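Local coordinates for protein endo-pectate lyase (Erwinia chrysanthemi, PDB 3B4N) that probably cleaves polygalacturonate and methylated pectins internally by calcium-dependent beta-elimination, at residues N260-V273 against N284-I298. Sequence-based numbering, arbitrary orientation.
Sequences NGGPRFLTVTSATV and NRNYGDVATISGLKI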
# COMPACT_ATOMS: atom_id res chain seq x y z
N ASN A 260 -7.62 -19.53 -14.37
CA ASN A 260 -7.36 -19.40 -12.93
C ASN A 260 -6.63 -20.62 -12.38
O ASN A 260 -6.63 -21.70 -12.99
CB ASN A 260 -8.69 -19.21 -12.18
CG ASN A 260 -8.53 -18.49 -10.85
OD1 ASN A 260 -9.50 -18.34 -10.10
ND2 ASN A 260 -7.32 -18.03 -10.56
N GLY A 261 -6.02 -20.45 -11.22
CA GLY A 261 -5.29 -21.53 -10.58
C GLY A 261 -4.39 -20.94 -9.52
O GLY A 261 -4.55 -19.78 -9.16
N GLY A 262 -3.45 -21.74 -9.02
CA GLY A 262 -2.54 -21.27 -7.99
C GLY A 262 -1.23 -22.03 -8.00
O GLY A 262 -0.90 -22.68 -8.99
N PRO A 263 -0.47 -21.97 -6.90
CA PRO A 263 -0.80 -21.23 -5.68
C PRO A 263 -0.40 -19.76 -5.75
O PRO A 263 0.51 -19.40 -6.49
CB PRO A 263 0.00 -21.96 -4.61
CG PRO A 263 1.26 -22.32 -5.36
CD PRO A 263 0.74 -22.80 -6.70
N ARG A 264 -1.11 -18.93 -5.00
CA ARG A 264 -0.79 -17.51 -4.91
C ARG A 264 -0.51 -17.24 -3.44
O ARG A 264 -1.22 -17.73 -2.56
CB ARG A 264 -1.94 -16.65 -5.41
CG ARG A 264 -2.26 -16.91 -6.87
CD ARG A 264 -3.21 -15.88 -7.41
NE ARG A 264 -3.51 -16.10 -8.82
CZ ARG A 264 -4.70 -16.50 -9.28
NH1 ARG A 264 -5.70 -16.74 -8.44
NH2 ARG A 264 -4.89 -16.63 -10.58
N PHE A 265 0.53 -16.46 -3.17
CA PHE A 265 0.91 -16.19 -1.80
C PHE A 265 0.89 -14.74 -1.41
O PHE A 265 1.18 -13.86 -2.22
CB PHE A 265 2.32 -16.73 -1.53
CG PHE A 265 2.48 -18.18 -1.86
CD1 PHE A 265 3.14 -18.57 -3.02
CD2 PHE A 265 2.00 -19.15 -0.99
CE1 PHE A 265 3.31 -19.92 -3.32
CE2 PHE A 265 2.16 -20.50 -1.28
CZ PHE A 265 2.82 -20.88 -2.45
N LEU A 266 0.53 -14.50 -0.16
CA LEU A 266 0.54 -13.16 0.39
C LEU A 266 1.41 -13.21 1.65
O LEU A 266 1.26 -14.11 2.48
CB LEU A 266 -0.87 -12.69 0.78
CG LEU A 266 -0.89 -11.40 1.60
CD1 LEU A 266 -0.45 -10.22 0.73
CD2 LEU A 266 -2.29 -11.16 2.17
N THR A 267 2.32 -12.26 1.77
CA THR A 267 3.18 -12.16 2.95
C THR A 267 3.04 -10.74 3.47
O THR A 267 3.53 -9.80 2.83
CB THR A 267 4.66 -12.39 2.62
OG1 THR A 267 4.82 -13.70 2.06
CG2 THR A 267 5.52 -12.28 3.88
N VAL A 268 2.36 -10.57 4.59
CA VAL A 268 2.21 -9.26 5.21
C VAL A 268 3.04 -9.25 6.49
O VAL A 268 2.86 -10.12 7.36
CB VAL A 268 0.74 -8.95 5.59
CG1 VAL A 268 0.66 -7.61 6.33
CG2 VAL A 268 -0.13 -8.90 4.35
N THR A 269 3.94 -8.29 6.62
CA THR A 269 4.75 -8.18 7.83
C THR A 269 4.52 -6.87 8.57
O THR A 269 4.84 -6.77 9.75
CB THR A 269 6.26 -8.28 7.53
OG1 THR A 269 6.65 -7.17 6.72
CG2 THR A 269 6.59 -9.58 6.81
N SER A 270 3.97 -5.87 7.90
CA SER A 270 3.69 -4.58 8.53
C SER A 270 2.74 -3.75 7.68
O SER A 270 3.09 -3.32 6.56
CB SER A 270 5.00 -3.80 8.75
OG SER A 270 4.73 -2.55 9.36
N ALA A 271 1.55 -3.51 8.21
CA ALA A 271 0.54 -2.72 7.51
C ALA A 271 -0.44 -2.18 8.52
O ALA A 271 -0.61 -2.75 9.60
CB ALA A 271 -0.18 -3.57 6.47
N THR A 272 -1.07 -1.06 8.17
CA THR A 272 -2.04 -0.42 9.04
C THR A 272 -3.30 -0.03 8.30
O THR A 272 -3.23 0.50 7.19
CB THR A 272 -1.45 0.89 9.66
OG1 THR A 272 -0.41 0.55 10.58
CG2 THR A 272 -2.54 1.67 10.40
N VAL A 273 -4.45 -0.32 8.90
CA VAL A 273 -5.71 0.08 8.31
C VAL A 273 -6.26 1.15 9.25
O VAL A 273 -6.71 0.83 10.36
CB VAL A 273 -6.73 -1.08 8.21
CG1 VAL A 273 -8.04 -0.56 7.61
CG2 VAL A 273 -6.17 -2.19 7.33
N ASN A 284 -7.75 -18.74 -2.19
CA ASN A 284 -8.49 -19.84 -2.81
C ASN A 284 -7.80 -21.08 -2.24
O ASN A 284 -6.74 -21.48 -2.72
CB ASN A 284 -8.34 -19.82 -4.33
CG ASN A 284 -8.92 -18.59 -4.95
OD1 ASN A 284 -9.99 -18.13 -4.56
ND2 ASN A 284 -8.22 -18.05 -5.94
N ARG A 285 -8.38 -21.68 -1.21
CA ARG A 285 -7.71 -22.82 -0.61
C ARG A 285 -7.58 -24.03 -1.52
O ARG A 285 -6.65 -24.81 -1.37
CB ARG A 285 -8.36 -23.20 0.72
CG ARG A 285 -9.69 -23.89 0.60
CD ARG A 285 -10.23 -24.13 2.00
NE ARG A 285 -11.41 -24.99 1.99
CZ ARG A 285 -12.32 -25.02 2.96
NH1 ARG A 285 -12.20 -24.22 4.01
NH2 ARG A 285 -13.36 -25.84 2.85
N ASN A 286 -8.50 -24.19 -2.47
CA ASN A 286 -8.43 -25.32 -3.38
C ASN A 286 -7.26 -25.21 -4.36
O ASN A 286 -6.87 -26.21 -4.98
CB ASN A 286 -9.75 -25.47 -4.15
CG ASN A 286 -10.10 -24.25 -4.96
OD1 ASN A 286 -10.09 -23.13 -4.46
ND2 ASN A 286 -10.40 -24.45 -6.24
N TYR A 287 -6.70 -24.02 -4.50
CA TYR A 287 -5.57 -23.81 -5.41
C TYR A 287 -4.25 -23.72 -4.65
O TYR A 287 -3.21 -23.43 -5.25
CB TYR A 287 -5.78 -22.55 -6.24
CG TYR A 287 -6.87 -22.65 -7.30
CD1 TYR A 287 -7.58 -21.52 -7.69
CD2 TYR A 287 -7.15 -23.86 -7.94
CE1 TYR A 287 -8.54 -21.58 -8.70
CE2 TYR A 287 -8.12 -23.94 -8.95
CZ TYR A 287 -8.80 -22.79 -9.32
OH TYR A 287 -9.73 -22.83 -10.34
N GLY A 288 -4.30 -23.96 -3.34
CA GLY A 288 -3.09 -23.94 -2.54
C GLY A 288 -2.57 -22.59 -2.09
O GLY A 288 -1.43 -22.50 -1.63
N ASP A 289 -3.39 -21.55 -2.22
CA ASP A 289 -2.97 -20.22 -1.80
C ASP A 289 -2.68 -20.17 -0.31
O ASP A 289 -3.34 -20.84 0.49
CB ASP A 289 -4.06 -19.18 -2.04
CG ASP A 289 -4.44 -19.03 -3.49
OD1 ASP A 289 -3.77 -19.59 -4.40
OD2 ASP A 289 -5.44 -18.33 -3.71
N VAL A 290 -1.70 -19.36 0.09
CA VAL A 290 -1.41 -19.22 1.50
C VAL A 290 -1.13 -17.77 1.84
O VAL A 290 -0.28 -17.13 1.20
CB VAL A 290 -0.18 -20.03 1.94
CG1 VAL A 290 0.00 -19.89 3.47
CG2 VAL A 290 -0.36 -21.50 1.57
N ALA A 291 -1.85 -17.24 2.82
CA ALA A 291 -1.65 -15.86 3.28
C ALA A 291 -0.94 -15.95 4.62
O ALA A 291 -1.44 -16.58 5.54
CB ALA A 291 -2.98 -15.15 3.45
N THR A 292 0.23 -15.34 4.71
CA THR A 292 1.02 -15.34 5.95
C THR A 292 1.00 -13.89 6.42
O THR A 292 1.59 -13.02 5.79
CB THR A 292 2.45 -15.82 5.65
OG1 THR A 292 2.38 -17.17 5.15
CG2 THR A 292 3.31 -15.80 6.90
N ILE A 293 0.32 -13.65 7.54
CA ILE A 293 0.10 -12.30 8.07
C ILE A 293 0.49 -12.05 9.52
O ILE A 293 0.14 -12.83 10.41
CB ILE A 293 -1.41 -11.95 7.95
CG1 ILE A 293 -1.86 -12.04 6.50
CG2 ILE A 293 -1.68 -10.56 8.51
CD1 ILE A 293 -3.36 -11.92 6.32
N SER A 294 1.18 -10.93 9.75
CA SER A 294 1.57 -10.49 11.09
C SER A 294 1.92 -9.01 10.98
O SER A 294 2.08 -8.48 9.87
CB SER A 294 2.78 -11.29 11.61
OG SER A 294 3.94 -11.12 10.82
N GLY A 295 2.01 -8.33 12.12
CA GLY A 295 2.32 -6.91 12.11
C GLY A 295 1.21 -6.06 11.54
O GLY A 295 1.45 -4.95 11.08
N LEU A 296 -0.02 -6.57 11.60
CA LEU A 296 -1.18 -5.86 11.07
C LEU A 296 -1.92 -5.10 12.16
O LEU A 296 -2.32 -5.69 13.16
CB LEU A 296 -2.13 -6.85 10.39
CG LEU A 296 -3.44 -6.29 9.82
CD1 LEU A 296 -3.15 -5.31 8.69
CD2 LEU A 296 -4.26 -7.45 9.29
N LYS A 297 -2.08 -3.80 11.97
CA LYS A 297 -2.77 -2.95 12.93
C LYS A 297 -4.04 -2.43 12.29
O LYS A 297 -4.02 -1.94 11.16
CB LYS A 297 -1.86 -1.79 13.36
CG LYS A 297 -0.59 -2.25 14.05
CD LYS A 297 0.30 -1.07 14.43
CE LYS A 297 1.58 -1.56 15.08
NZ LYS A 297 2.51 -0.44 15.40
N ILE A 298 -5.15 -2.54 13.00
CA ILE A 298 -6.42 -2.10 12.45
C ILE A 298 -7.18 -1.21 13.43
O ILE A 298 -7.33 -1.55 14.60
CB ILE A 298 -7.30 -3.32 12.07
CG1 ILE A 298 -6.59 -4.15 10.99
CG2 ILE A 298 -8.67 -2.85 11.58
CD1 ILE A 298 -7.25 -5.49 10.68
O HOH W 1 -5.49 -19.21 -6.59
O HOH W 2 3.85 -12.78 8.61
O HOH W 3 5.46 -8.84 11.34
O HOH W 4 3.58 -3.18 11.95
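V268 and I293 lie side by side in adjacent rungs of the right-handed parallel beta-helix, V268 CB 4.1 Å from I293 CG2, and V273 with I298 repeats the pairing one bend further on. These side chains, with those of L266, A291, A271 and L296, face the interior, where L266, A291 and L296 also touch strand 276-284. The backbones run parallel, strands 264-268 and 290-293 within 3° of each other and their axes 4.7 Å apart. The straightest of their bonds runs from T292 N to L266 O (2.7 Å, 176°). The strands bend at T269-S270 and S294-G295, then pair again from A271 N to G295 O. G295, at positive phi, makes a CA-H...O contact with T269 O, CA to O 3.5 Å.

The outer face is looser. F265 turns the edge of its ring to V290, CD2 3.8 Å from CB, while T267, T292 and K297 lie nearer solvent. At the bend, waters join S294 OG to V268 O and T269 O; chi1 of 63° sets that hydroxyl between its own backbone N and carbonyl carbon.

At the N-terminal end, G261 CA lies over one face of the Y287 ring, 3.6 Å from its centroid, a CH-pi contact. D289 takes the place of a strand carbonyl: R264 N reaches OD1 at 2.8 Å from above the carboxylate plane, and N284 N binds OD2, which S253 also meets. R264 itself extends inward, its guanidinium held by N229, S230 and S253 with G261 O over one face. Gripped by two backbone N-H groups and a nearby hydroxyl, the D289 carboxylate is probably stabilised as an anion, tying the turn at 284-289 to the start of the neighbouring strand.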